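Local coordinates for protein xylooligosaccharide oxidase (Myceliophthora thermophila, PDB 5L6G) that oxidises the C1 hydroxyl of xylose, xylooligosaccharides and some other sugars to lactones, passing the electrons through a doubly tethered FAD to oxygen and releasing hydrogen peroxide, at residues S339-S344 with D415-P420; S51-R56 with H94-F99; W375-D380 with F409-Y414. One frame throughout, in Å; residues are numbered along the deposited sequence. Where two conformers were deposited one is given.

Contact 1: residues S339-S344 with D415-P420; sequences SETFYS and DRSFGP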
loop_
_atom_site.group_PDB
_atom_site.type_symbol
_atom_site.label_atom_id
_atom_site.label_comp_id
_atom_site.label_asym_id
_atom_site.label_seq_id
_atom_site.Cartn_x
_atom_site.Cartn_y
_atom_site.Cartn_z
ATOM N N SER A 339 10.199 -6.130 -11.804
ATOM C CA SER A 339 9.358 -5.116 -12.429
ATOM C C SER A 339 8.285 -5.743 -13.326
ATOM O O SER A 339 8.426 -6.870 -13.773
ATOM C CB SER A 339 10.210 -4.130 -13.218
ATOM O OG SER A 339 10.823 -4.749 -14.322
ATOM N N GLU A 340 7.214 -4.987 -13.551
ATOM C CA GLU A 340 6.117 -5.379 -14.435
ATOM C C GLU A 340 5.674 -4.169 -15.215
ATOM O O GLU A 340 6.028 -3.022 -14.866
ATOM C CB GLU A 340 4.927 -5.936 -13.644
ATOM C CG GLU A 340 5.296 -7.114 -12.773
ATOM C CD GLU A 340 4.146 -7.686 -11.989
ATOM O OE1 GLU A 340 2.985 -7.241 -12.120
ATOM O OE2 GLU A 340 4.420 -8.612 -11.210
ATOM N N THR A 341 4.918 -4.417 -16.277
ATOM C CA THR A 341 4.360 -3.339 -17.093
ATOM C C THR A 341 2.861 -3.405 -16.932
ATOM O O THR A 341 2.248 -4.410 -17.259
ATOM C CB THR A 341 4.723 -3.504 -18.570
ATOM O OG1 THR A 341 6.151 -3.547 -18.704
ATOM C CG2 THR A 341 4.179 -2.361 -19.412
ATOM N N PHE A 342 2.256 -2.334 -16.444
ATOM C CA PHE A 342 0.851 -2.395 -16.102
ATOM C C PHE A 342 0.218 -1.018 -15.904
ATOM O O PHE A 342 0.915 0.018 -15.790
ATOM C CB PHE A 342 0.671 -3.235 -14.824
ATOM C CG PHE A 342 1.308 -2.612 -13.605
ATOM C CD1 PHE A 342 2.661 -2.773 -13.360
ATOM C CD2 PHE A 342 0.564 -1.845 -12.723
ATOM C CE1 PHE A 342 3.260 -2.180 -12.253
ATOM C CE2 PHE A 342 1.161 -1.264 -11.600
ATOM C CZ PHE A 342 2.506 -1.432 -11.375
ATOM N N TYR A 343 -1.119 -1.045 -15.858
ATOM C CA TYR A 343 -1.925 0.051 -15.348
ATOM C C TYR A 343 -2.751 -0.492 -14.200
ATOM O O TYR A 343 -3.125 -1.642 -14.226
ATOM C CB TYR A 343 -2.841 0.635 -16.428
ATOM C CG TYR A 343 -3.700 1.773 -15.922
ATOM C CD1 TYR A 343 -3.143 2.842 -15.268
ATOM C CD2 TYR A 343 -5.074 1.787 -16.117
ATOM C CE1 TYR A 343 -3.916 3.896 -14.802
ATOM C CE2 TYR A 343 -5.860 2.842 -15.663
ATOM C CZ TYR A 343 -5.264 3.899 -15.002
ATOM O OH TYR A 343 -6.009 4.967 -14.523
ATOM N N SER A 344 -3.001 0.332 -13.190
ATOM C CA SER A 344 -3.774 -0.114 -12.042
ATOM C C SER A 344 -4.654 0.986 -11.497
ATOM O O SER A 344 -4.357 2.171 -11.636
ATOM C CB SER A 344 -2.841 -0.651 -10.956
ATOM O OG SER A 344 -3.535 -0.955 -9.768
ATOM N N ASP A 415 -3.925 -4.273 -14.547
ATOM C CA ASP A 415 -4.015 -4.569 -15.982
ATOM C C ASP A 415 -2.584 -4.594 -16.521
ATOM O O ASP A 415 -1.971 -3.550 -16.706
ATOM C CB ASP A 415 -4.888 -3.504 -16.650
ATOM C CG ASP A 415 -4.932 -3.609 -18.158
ATOM O OD1 ASP A 415 -4.480 -4.646 -18.735
ATOM O OD2 ASP A 415 -5.437 -2.622 -18.783
ATOM N N ARG A 416 -2.058 -5.797 -16.724
ATOM C CA ARG A 416 -0.629 -6.022 -16.947
ATOM C C ARG A 416 -0.407 -6.493 -18.374
ATOM O O ARG A 416 -1.150 -7.347 -18.856
ATOM C CB ARG A 416 -0.113 -7.093 -15.986
ATOM C CG ARG A 416 1.337 -7.484 -16.202
ATOM C CD ARG A 416 1.752 -8.598 -15.257
ATOM N NE ARG A 416 3.170 -8.922 -15.406
ATOM C CZ ARG A 416 3.789 -9.887 -14.726
ATOM N NH1 ARG A 416 3.124 -10.651 -13.865
ATOM N NH2 ARG A 416 5.073 -10.118 -14.940
ATOM N N SER A 417 0.586 -5.929 -19.047
ATOM C CA SER A 417 0.946 -6.400 -20.381
ATOM C C SER A 417 2.334 -7.014 -20.329
ATOM O O SER A 417 3.160 -6.587 -19.515
ATOM C CB SER A 417 0.922 -5.247 -21.397
ATOM O OG SER A 417 1.815 -4.216 -21.044
ATOM N N PHE A 418 2.568 -8.031 -21.168
ATOM C CA PHE A 418 3.908 -8.586 -21.356
ATOM C C PHE A 418 4.452 -8.021 -22.660
ATOM O O PHE A 418 4.277 -8.582 -23.730
ATOM C CB PHE A 418 3.867 -10.098 -21.406
ATOM C CG PHE A 418 3.525 -10.730 -20.102
ATOM C CD1 PHE A 418 2.210 -10.928 -19.737
ATOM C CD2 PHE A 418 4.523 -11.114 -19.216
ATOM C CE1 PHE A 418 1.889 -11.510 -18.516
ATOM C CE2 PHE A 418 4.207 -11.712 -17.995
ATOM C CZ PHE A 418 2.887 -11.906 -17.647
ATOM N N GLY A 419 5.129 -6.912 -22.575
ATOM C CA GLY A 419 5.351 -6.108 -23.770
ATOM C C GLY A 419 4.685 -4.778 -23.508
ATOM O O GLY A 419 4.072 -4.587 -22.445
ATOM N N PRO A 420 4.784 -3.862 -24.473
ATOM C CA PRO A 420 4.399 -2.510 -24.181
ATOM C C PRO A 420 2.906 -2.389 -23.850
ATOM O O PRO A 420 2.062 -3.076 -24.421
ATOM C CB PRO A 420 4.801 -1.726 -25.445
ATOM C CG PRO A 420 4.957 -2.726 -26.517
ATOM C CD PRO A 420 5.265 -4.043 -25.855
HETATM O O HOH W 1 4.524 -7.227 -17.224
#

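Contact 2: residues S51-R56 with H94-F99; sequences SPFNDR and HSYASF. With FAD (flavin-adenine dinucleotide), chain D; XYP (beta-D-xylopyranose), chain I.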
loop_
_atom_site.group_PDB
_atom_site.type_symbol
_atom_site.label_atom_id
_atom_site.label_comp_id
_atom_site.label_asym_id
_atom_site.label_seq_id
_atom_site.Cartn_x
_atom_site.Cartn_y
_atom_site.Cartn_z
ATOM N N SER A 51 15.480 2.394 -11.642
ATOM C CA SER A 51 14.494 1.581 -12.369
ATOM C C SER A 51 13.189 1.417 -11.590
ATOM O O SER A 51 13.219 1.029 -10.425
ATOM C CB SER A 51 15.066 0.208 -12.718
ATOM O OG SER A 51 15.662 -0.395 -11.580
ATOM N N PRO A 52 12.039 1.681 -12.249
ATOM C CA PRO A 52 10.732 1.662 -11.619
ATOM C C PRO A 52 10.322 0.232 -11.316
ATOM O O PRO A 52 10.911 -0.697 -11.845
ATOM C CB PRO A 52 9.825 2.224 -12.716
ATOM C CG PRO A 52 10.452 1.753 -13.971
ATOM C CD PRO A 52 11.927 1.852 -13.716
ATOM N N PHE A 53 9.324 0.049 -10.465
ATOM C CA PHE A 53 8.660 -1.233 -10.397
ATOM C C PHE A 53 7.777 -1.369 -11.641
ATOM O O PHE A 53 7.709 -2.430 -12.268
ATOM C CB PHE A 53 7.789 -1.375 -9.160
ATOM C CG PHE A 53 6.935 -2.589 -9.218
ATOM C CD1 PHE A 53 7.513 -3.847 -9.111
ATOM C CD2 PHE A 53 5.579 -2.488 -9.459
ATOM C CE1 PHE A 53 6.730 -4.988 -9.215
ATOM C CE2 PHE A 53 4.787 -3.626 -9.559
ATOM C CZ PHE A 53 5.367 -4.876 -9.434
ATOM N N ASN A 54 7.096 -0.288 -11.981
ATOM C CA ASN A 54 6.253 -0.274 -13.158
ATOM C C ASN A 54 7.065 0.177 -14.356
ATOM O O ASN A 54 7.321 1.366 -14.515
ATOM C CB ASN A 54 5.047 0.648 -12.964
ATOM C CG ASN A 54 3.979 0.456 -14.045
ATOM O OD1 ASN A 54 4.211 -0.164 -15.100
ATOM N ND2 ASN A 54 2.811 1.000 -13.790
ATOM N N ASP A 55 7.449 -0.774 -15.199
ATOM C CA ASP A 55 8.231 -0.477 -16.400
ATOM C C ASP A 55 7.528 0.414 -17.404
ATOM O O ASP A 55 8.155 0.895 -18.339
ATOM C CB ASP A 55 8.645 -1.762 -17.111
ATOM C CG ASP A 55 9.753 -2.477 -16.401
ATOM O OD1 ASP A 55 10.702 -1.795 -15.964
ATOM O OD2 ASP A 55 9.658 -3.711 -16.279
ATOM N N ARG A 56 6.227 0.607 -17.231
ATOM C CA ARG A 56 5.497 1.558 -18.067
ATOM C C ARG A 56 5.916 2.997 -17.766
ATOM O O ARG A 56 5.727 3.867 -18.605
ATOM C CB ARG A 56 4.006 1.428 -17.833
ATOM C CG ARG A 56 3.138 2.136 -18.852
ATOM C CD ARG A 56 1.662 1.838 -18.595
ATOM N NE ARG A 56 1.144 2.395 -17.359
ATOM C CZ ARG A 56 0.855 3.685 -17.171
ATOM N NH1 ARG A 56 1.072 4.582 -18.133
ATOM N NH2 ARG A 56 0.361 4.091 -16.007
ATOM N N HIS A 94 8.128 0.498 -5.092
ATOM C CA HIS A 94 6.905 -0.124 -5.623
ATOM C C HIS A 94 5.768 0.789 -6.046
ATOM O O HIS A 94 4.755 0.302 -6.506
ATOM C CB HIS A 94 6.383 -1.212 -4.662
ATOM C CG HIS A 94 6.980 -2.544 -4.935
ATOM N ND1 HIS A 94 6.330 -3.534 -5.665
ATOM C CD2 HIS A 94 8.208 -3.022 -4.629
ATOM C CE1 HIS A 94 7.163 -4.562 -5.782
ATOM N NE2 HIS A 94 8.299 -4.274 -5.167
ATOM N N SER A 95 5.916 2.107 -5.923
ATOM C CA SER A 95 4.840 2.987 -6.374
ATOM C C SER A 95 4.357 2.568 -7.768
ATOM O O SER A 95 5.132 2.523 -8.710
ATOM C CB SER A 95 5.299 4.431 -6.461
ATOM O OG SER A 95 4.292 5.195 -7.088
ATOM N N TYR A 96 3.059 2.357 -7.912
ATOM C CA TYR A 96 2.504 1.998 -9.221
ATOM C C TYR A 96 2.621 3.158 -10.239
ATOM O O TYR A 96 2.446 2.966 -11.453
ATOM C CB TYR A 96 1.055 1.594 -9.060
ATOM C CG TYR A 96 0.814 0.236 -8.397
ATOM C CD1 TYR A 96 1.855 -0.535 -7.862
ATOM C CD2 TYR A 96 -0.464 -0.261 -8.309
ATOM C CE1 TYR A 96 1.597 -1.769 -7.270
ATOM C CE2 TYR A 96 -0.729 -1.488 -7.733
ATOM C CZ TYR A 96 0.300 -2.235 -7.211
ATOM O OH TYR A 96 0.043 -3.452 -6.633
ATOM N N ALA A 97 2.875 4.360 -9.733
ATOM C CA ALA A 97 3.006 5.557 -10.563
ATOM C C ALA A 97 4.455 6.049 -10.580
ATOM O O ALA A 97 4.764 7.125 -11.102
ATOM C CB ALA A 97 2.102 6.643 -10.016
ATOM N N SER A 98 5.344 5.252 -9.988
ATOM C CA SER A 98 6.764 5.602 -9.870
ATOM C C SER A 98 6.975 6.918 -9.141
ATOM O O SER A 98 7.926 7.658 -9.448
ATOM C CB SER A 98 7.444 5.641 -11.252
ATOM O OG SER A 98 7.360 4.390 -11.922
ATOM N N PHE A 99 6.127 7.193 -8.156
ATOM C CA PHE A 99 6.264 8.415 -7.366
ATOM C C PHE A 99 7.529 8.504 -6.506
ATOM O O PHE A 99 7.937 9.610 -6.152
ATOM C CB PHE A 99 5.025 8.663 -6.521
ATOM C CG PHE A 99 3.778 9.018 -7.306
ATOM C CD1 PHE A 99 3.837 9.636 -8.570
ATOM C CD2 PHE A 99 2.537 8.796 -6.733
ATOM C CE1 PHE A 99 2.675 9.982 -9.246
ATOM C CE2 PHE A 99 1.382 9.152 -7.396
ATOM C CZ PHE A 99 1.448 9.738 -8.649
HETATM P PA FAD D . 8.182 3.807 -3.138
HETATM O O1A FAD D . 9.631 3.771 -2.711
HETATM O O2A FAD D . 7.918 3.875 -4.609
HETATM O O5B FAD D . 7.405 4.907 -2.325
HETATM C C5B FAD D . 6.006 5.164 -2.473
HETATM C C4B FAD D . 5.687 6.559 -1.984
HETATM O O4B FAD D . 6.050 6.672 -0.606
HETATM C C3B FAD D . 6.470 7.633 -2.722
HETATM O O3B FAD D . 5.706 8.819 -2.767
HETATM C C2B FAD D . 7.671 7.855 -1.838
HETATM O O2B FAD D . 8.303 9.113 -2.037
HETATM C C1B FAD D . 7.061 7.677 -0.466
HETATM N N9A FAD D . 8.078 7.248 0.497
HETATM C C8A FAD D . 8.881 6.190 0.438
HETATM N N7A FAD D . 9.700 6.148 1.516
HETATM C C5A FAD D . 9.373 7.206 2.257
HETATM C C6A FAD D . 9.869 7.772 3.510
HETATM N N6A FAD D . 10.856 7.104 4.136
HETATM N N1A FAD D . 9.306 8.920 3.942
HETATM C C2A FAD D . 8.316 9.546 3.301
HETATM N N3A FAD D . 7.805 9.071 2.126
HETATM C C4A FAD D . 8.310 7.925 1.592
HETATM N N1 FAD D . -0.107 -2.582 -0.892
HETATM C C2 FAD D . -0.958 -3.055 0.072
HETATM O O2 FAD D . -1.616 -2.230 0.766
HETATM N N3 FAD D . -1.070 -4.385 0.308
HETATM C C4 FAD D . -0.356 -5.312 -0.375
HETATM O O4 FAD D . -0.450 -6.554 -0.169
HETATM C C4X FAD D . 0.578 -4.878 -1.437
HETATM N N5 FAD D . 1.334 -5.739 -2.178
HETATM C C5X FAD D . 2.227 -5.316 -3.148
HETATM C C6 FAD D . 3.020 -6.206 -3.884
HETATM C C7 FAD D . 3.895 -5.719 -4.868
HETATM C C7M FAD D . 4.714 -6.714 -5.652
HETATM C C8 FAD D . 4.038 -4.242 -5.117
HETATM C C8M FAD D . 5.034 -3.682 -6.126
HETATM C C9 FAD D . 3.250 -3.379 -4.364
HETATM C C9A FAD D . 2.338 -3.851 -3.402
HETATM N N10 FAD D . 1.514 -2.979 -2.643
HETATM C C10 FAD D . 0.632 -3.427 -1.657
HETATM C "C1'" FAD D . 1.547 -1.533 -2.828
HETATM C "C2'" FAD D . 2.509 -0.859 -1.901
HETATM O "O2'" FAD D . 1.880 -0.784 -0.619
HETATM C "C3'" FAD D . 2.697 0.549 -2.438
HETATM O "O3'" FAD D . 3.177 0.526 -3.788
HETATM C "C4'" FAD D . 3.700 1.278 -1.540
HETATM O "O4'" FAD D . 3.384 2.678 -1.536
HETATM C "C5'" FAD D . 5.101 1.011 -2.029
HETATM O "O5'" FAD D . 6.039 1.366 -1.010
HETATM P P FAD D . 7.554 1.488 -1.434
HETATM O O1P FAD D . 8.376 2.057 -0.320
HETATM O O2P FAD D . 8.018 0.199 -2.033
HETATM O O3P FAD D . 7.439 2.449 -2.710
HETATM O O1 XYP I . 0.525 7.110 -17.005
HETATM C C1 XYP I . -0.792 7.607 -17.070
HETATM C C2 XYP I . -1.100 7.986 -18.519
HETATM C C3 XYP I . -2.533 8.454 -18.599
HETATM C C4 XYP I . -3.429 7.338 -18.100
HETATM C C5 XYP I . -3.032 6.929 -16.698
HETATM O O2 XYP I . -0.211 9.013 -19.001
HETATM O O3 XYP I . -2.896 8.752 -19.945
HETATM O O4 XYP I . -4.772 7.806 -18.143
HETATM O O5 XYP I . -1.652 6.561 -16.653
HETATM O O HOH W 2 7.343 2.190 -10.339
HETATM O O HOH W 3 0.320 3.030 -13.441
#

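Contact 3: residues W375-D380 with F409-Y414; sequences WYIIID and FLYELY. With XYP (beta-D-xylopyranose), chain H.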
loop_
_atom_site.group_PDB
_atom_site.type_symbol
_atom_site.label_atom_id
_atom_site.label_comp_id
_atom_site.label_asym_id
_atom_site.label_seq_id
_atom_site.Cartn_x
_atom_site.Cartn_y
_atom_site.Cartn_z
ATOM N N TRP A 375 -5.148 -9.298 -16.577
ATOM C CA TRP A 375 -5.714 -8.425 -15.593
ATOM C C TRP A 375 -6.197 -9.230 -14.379
ATOM O O TRP A 375 -6.409 -10.435 -14.475
ATOM C CB TRP A 375 -6.847 -7.608 -16.195
ATOM C CG TRP A 375 -8.004 -8.443 -16.615
ATOM C CD1 TRP A 375 -8.223 -8.970 -17.846
ATOM C CD2 TRP A 375 -9.084 -8.878 -15.792
ATOM N NE1 TRP A 375 -9.373 -9.699 -17.851
ATOM C CE2 TRP A 375 -9.924 -9.659 -16.594
ATOM C CE3 TRP A 375 -9.425 -8.678 -14.445
ATOM C CZ2 TRP A 375 -11.096 -10.234 -16.105
ATOM C CZ3 TRP A 375 -10.557 -9.243 -13.963
ATOM C CH2 TRP A 375 -11.394 -10.009 -14.785
ATOM N N TYR A 376 -6.300 -8.565 -13.234
ATOM C CA TYR A 376 -7.001 -9.141 -12.084
ATOM C C TYR A 376 -7.706 -8.053 -11.310
ATOM O O TYR A 376 -7.406 -6.861 -11.470
ATOM C CB TYR A 376 -6.076 -9.954 -11.158
ATOM C CG TYR A 376 -4.973 -9.188 -10.434
ATOM C CD1 TYR A 376 -5.256 -8.426 -9.290
ATOM C CD2 TYR A 376 -3.648 -9.269 -10.854
ATOM C CE1 TYR A 376 -4.250 -7.744 -8.609
ATOM C CE2 TYR A 376 -2.635 -8.591 -10.162
ATOM C CZ TYR A 376 -2.959 -7.827 -9.048
ATOM O OH TYR A 376 -1.984 -7.131 -8.353
ATOM N N ILE A 377 -8.665 -8.479 -10.495
ATOM C CA ILE A 377 -9.310 -7.619 -9.524
ATOM C C ILE A 377 -9.210 -8.288 -8.145
ATOM O O ILE A 377 -9.434 -9.496 -7.999
ATOM C CB ILE A 377 -10.784 -7.312 -9.889
ATOM C CG1 ILE A 377 -11.408 -6.358 -8.871
ATOM C CG2 ILE A 377 -11.625 -8.573 -9.981
ATOM C CD1 ILE A 377 -12.759 -5.829 -9.307
ATOM N N ILE A 378 -8.845 -7.501 -7.146
ATOM C CA ILE A 378 -8.887 -7.976 -5.776
ATOM C C ILE A 378 -9.962 -7.173 -5.057
ATOM O O ILE A 378 -10.018 -5.963 -5.188
ATOM C CB ILE A 378 -7.534 -7.829 -5.089
ATOM C CG1 ILE A 378 -6.570 -8.885 -5.616
ATOM C CG2 ILE A 378 -7.682 -7.934 -3.577
ATOM C CD1 ILE A 378 -5.179 -8.790 -5.015
ATOM N N ILE A 379 -10.846 -7.857 -4.341
ATOM C CA ILE A 379 -11.811 -7.201 -3.491
ATOM C C ILE A 379 -11.498 -7.693 -2.094
ATOM O O ILE A 379 -11.777 -8.845 -1.754
ATOM C CB ILE A 379 -13.284 -7.552 -3.855
ATOM C CG1 ILE A 379 -13.553 -7.308 -5.339
ATOM C CG2 ILE A 379 -14.255 -6.722 -3.017
ATOM C CD1 ILE A 379 -14.620 -8.198 -5.911
ATOM N N ASP A 380 -10.917 -6.824 -1.278
ATOM C CA ASP A 380 -10.530 -7.222 0.067
ATOM C C ASP A 380 -11.733 -7.150 0.977
ATOM O O ASP A 380 -12.496 -6.187 0.909
ATOM C CB ASP A 380 -9.448 -6.292 0.612
ATOM C CG ASP A 380 -8.113 -6.523 -0.034
ATOM O OD1 ASP A 380 -7.652 -7.670 -0.064
ATOM O OD2 ASP A 380 -7.492 -5.555 -0.465
ATOM N N PHE A 409 -15.128 -2.408 1.572
ATOM C CA PHE A 409 -14.307 -3.128 0.599
ATOM C C PHE A 409 -13.193 -2.229 0.104
ATOM O O PHE A 409 -13.399 -1.043 -0.149
ATOM C CB PHE A 409 -15.102 -3.543 -0.646
ATOM C CG PHE A 409 -16.162 -4.567 -0.389
ATOM C CD1 PHE A 409 -15.847 -5.768 0.221
ATOM C CD2 PHE A 409 -17.473 -4.328 -0.759
ATOM C CE1 PHE A 409 -16.812 -6.716 0.443
ATOM C CE2 PHE A 409 -18.449 -5.261 -0.512
ATOM C CZ PHE A 409 -18.120 -6.467 0.078
ATOM N N LEU A 410 -12.028 -2.837 -0.052
ATOM C CA LEU A 410 -10.892 -2.252 -0.730
ATOM C C LEU A 410 -10.588 -3.058 -1.978
ATOM O O LEU A 410 -10.595 -4.303 -1.977
ATOM C CB LEU A 410 -9.689 -2.261 0.203
ATOM C CG LEU A 410 -8.318 -1.902 -0.320
ATOM C CD1 LEU A 410 -8.334 -0.443 -0.732
ATOM C CD2 LEU A 410 -7.253 -2.177 0.750
ATOM N N TYR A 411 -10.278 -2.348 -3.049
ATOM C CA TYR A 411 -10.103 -2.975 -4.340
ATOM C C TYR A 411 -8.771 -2.618 -4.963
ATOM O O TYR A 411 -8.324 -1.465 -4.874
ATOM C CB TYR A 411 -11.159 -2.500 -5.314
ATOM C CG TYR A 411 -12.606 -2.650 -4.911
ATOM C CD1 TYR A 411 -13.170 -1.825 -3.938
ATOM C CD2 TYR A 411 -13.423 -3.562 -5.543
ATOM C CE1 TYR A 411 -14.505 -1.892 -3.610
ATOM C CE2 TYR A 411 -14.769 -3.647 -5.228
ATOM C CZ TYR A 411 -15.310 -2.810 -4.264
ATOM O OH TYR A 411 -16.639 -2.886 -3.933
ATOM N N GLU A 412 -8.175 -3.611 -5.618
ATOM C CA GLU A 412 -7.066 -3.401 -6.506
ATOM C C GLU A 412 -7.506 -3.908 -7.880
ATOM O O GLU A 412 -7.952 -5.050 -7.999
ATOM C CB GLU A 412 -5.823 -4.171 -6.066
ATOM C CG GLU A 412 -4.602 -3.833 -6.911
ATOM C CD GLU A 412 -3.365 -4.627 -6.532
ATOM O OE1 GLU A 412 -3.461 -5.585 -5.713
ATOM O OE2 GLU A 412 -2.293 -4.303 -7.089
ATOM N N LEU A 413 -7.382 -3.049 -8.888
ATOM C CA LEU A 413 -7.637 -3.415 -10.272
ATOM C C LEU A 413 -6.329 -3.275 -11.021
ATOM O O LEU A 413 -5.683 -2.249 -10.963
ATOM C CB LEU A 413 -8.718 -2.543 -10.918
ATOM C CG LEU A 413 -10.134 -2.497 -10.314
ATOM C CD1 LEU A 413 -10.209 -1.570 -9.122
ATOM C CD2 LEU A 413 -11.160 -2.062 -11.354
ATOM N N TYR A 414 -5.936 -4.329 -11.724
ATOM C CA TYR A 414 -4.573 -4.439 -12.230
ATOM C C TYR A 414 -4.620 -4.953 -13.645
ATOM O O TYR A 414 -5.248 -5.967 -13.918
ATOM C CB TYR A 414 -3.796 -5.401 -11.347
ATOM C CG TYR A 414 -2.294 -5.264 -11.354
ATOM C CD1 TYR A 414 -1.653 -4.448 -10.429
ATOM C CD2 TYR A 414 -1.504 -6.005 -12.217
ATOM C CE1 TYR A 414 -0.274 -4.339 -10.397
ATOM C CE2 TYR A 414 -0.112 -5.902 -12.186
ATOM C CZ TYR A 414 0.487 -5.071 -11.257
ATOM O OH TYR A 414 1.849 -4.975 -11.177
HETATM O O1 XYP H . -2.821 -6.305 -3.007
HETATM C C1 XYP H . -1.621 -6.856 -3.544
HETATM C C2 XYP H . -1.740 -8.379 -3.576
HETATM C C3 XYP H . -0.572 -9.008 -4.324
HETATM C C4 XYP H . -0.420 -8.364 -5.699
HETATM C C5 XYP H . -0.334 -6.837 -5.581
HETATM O O2 XYP H . -1.758 -8.845 -2.226
HETATM O O3 XYP H . -0.724 -10.436 -4.395
HETATM O O4 XYP H . 0.793 -8.812 -6.317
HETATM O O5 XYP H . -1.426 -6.306 -4.837
#

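Contact 1: residues S339-S344 with D415-P420
Arg416 crosses the Glu340 side chain at about a right angle and lays its guanidinium flat over the carboxylate. Its CG stands opposite the backbone N (chi1 175°) and the chain stays extended as far as NE, which carries the charged end out to Glu340. Arg416 CB starts 4.1 Å from Phe342 CB, on the face of the sheet these two residues share as a non-hydrogen-bonded pair. Arg416 CG then passes Thr341 O at 3.4 Å, and Arg416 CD comes to 3.6 Å from Glu340 OE1. Arg416 NE gives its hydrogen to a water in the guanidinium plane, 2.8 Å away; the same water accepts from Thr341 N and donates to Ser417 O, tying the two segments together. At the tip, Arg416 CZ lies 3.5 Å from Glu340 CD, the two planes only 3° apart. Phe418 sits over the opposite guanidinium face. The salt bridge between Arg416 NH1 and Glu340 OE2, 3.6 Å long, is therefore one of charge alone, with no N-H aimed at the oxygen; Glu340 OE1 is held instead by Tyr414 OH. With an alanine here, the Glu340 carboxylate would probably be left without its stacked positive mate, and the bridging water without one of its donors. On the other face Asp415, gripped by Arg373 and Tyr421, pairs with Tyr343 through two backbone bonds: Tyr343 N to Asp415 O and Asp415 N to Tyr343 O, both 2.8 Å. These two pairs join strands 341-349 and 409-417 antiparallel within the eight-stranded sheet, with Tyr343 lining the pocket of a second bound xylose.

Contact 2: residues S51-R56 with H94-F99
The carbonyl oxygen of Tyr96 is gripped twice: by Asn54 ND2 at 3.1 Å, the bond nearly straight (165°) and lying in the Asn54 amide plane, and by a water that donates to it and in turn accepts from Arg56 NH2. Asn54 CG is anti to the backbone N (chi1 -167°), which carries ND2 toward Tyr96 O; ND2 also donates to Phe342 O, and Asn54 OD1 takes the N-H of Arg56 at 3.0 Å from above the carbonyl plane, closing an Asx turn. A second water joins the two loops, accepting from Asn54 N and donating to Ser95 O and Ser98 OG, the latter also hydrogen-bonded to Leu57 O. In the 94-99 loop, a type I turn from Ser95 to Ser98 is braced by Ser95 OG, which accepts from the N atoms of Ala97 and Phe99.

Beside this polar seam Phe53 forms an offset stack on His94, ring centroids 4.3 Å apart and planes 28° from parallel. The same face of Phe53 takes the flavin methyl carbon C8M, 3.4 Å from Phe53 CE2. His94 ND1 is bonded covalently to C8M, and its NE2 is held by Tyr336 OH. The backbone grips the cofactor too: His94 N donates to FAD O2P at 3.1 Å and Ser95 N to FAD O2A at 3.0 Å. Arg56 NH1 meets O1 of a bound xylose edge-on at 2.8 Å. His94 supplies one covalent tether of the FAD, Cys155 the other; the bond itself limits movement of that end of the flavin, and such double linkage probably raises its redox potential, as in related bicovalent oxidases.

Contact 3: residues W375-D380 with F409-Y414
Tyr414 CB sits over the face of the Tyr376 ring, at one end of an antiparallel strand pair. Backbone bonds run along it: Tyr376 and Tyr414 exchange two, Ile378 and Glu412 two more, and Asp380 N donates to Leu410 O at 2.6 Å in an almost straight bond (173°).

At the Tyr376-Tyr414 end the aromatic side chains meet. Their rings are 8° from parallel but slid apart, and Tyr414 CB lies 3.4 Å from Tyr376 CZ. Tyr376 CG lies between its backbone N and carbonyl carbon (chi1 65°), which swings the ring across Tyr414 and brings OH over the rim of the Tyr414 ring.

Among apolar contacts, on the face of Ile377, Ile379 and Tyr411, Ile379 CG1 lies 3.8 Å from Tyr411 CD2. Ile379 CG2 also touches Phe409 CD1 at 3.7 Å.

Polar side chains gather at the sugar. Glu412, extended, has OE2 3.1 Å from Tyr376 OH, at best a weak bond; Tyr96 OH, from another part of the chain, is hydrogen-bonded to the same OE2. Glu412 OE1 is modelled too close to the xylose for its place to be sure. Tyr376, Ile378 and the substrate-binding Glu412 thus form a wall of the substrate site on the eight-stranded antiparallel sheet.

Contacts 1 and 3 share strand 409-417, which lies between 374-381 and 341-349 in one sheet; their centres are about 16 Å apart. Tyr414 OH of contact 3 meets Glu340 OE1 of contact 1 at 2.7 Å, and Ser344 OG meets Leu413 O at 2.8 Å. Contact 2 brings the flavin-linked 94-99 loop and its partner 51-56 against this sheet, its centre about 10 Å from that of contact 1, where Glu340 O and Asp55 N are 2.7 Å apart. It also reaches contact 3: Tyr96 packs against the flavin and meets the substrate-binding glutamate, Tyr96 OH lying 2.5 Å from Glu412 OE2. Tyr343 and Arg56 both touch a second bound xylose.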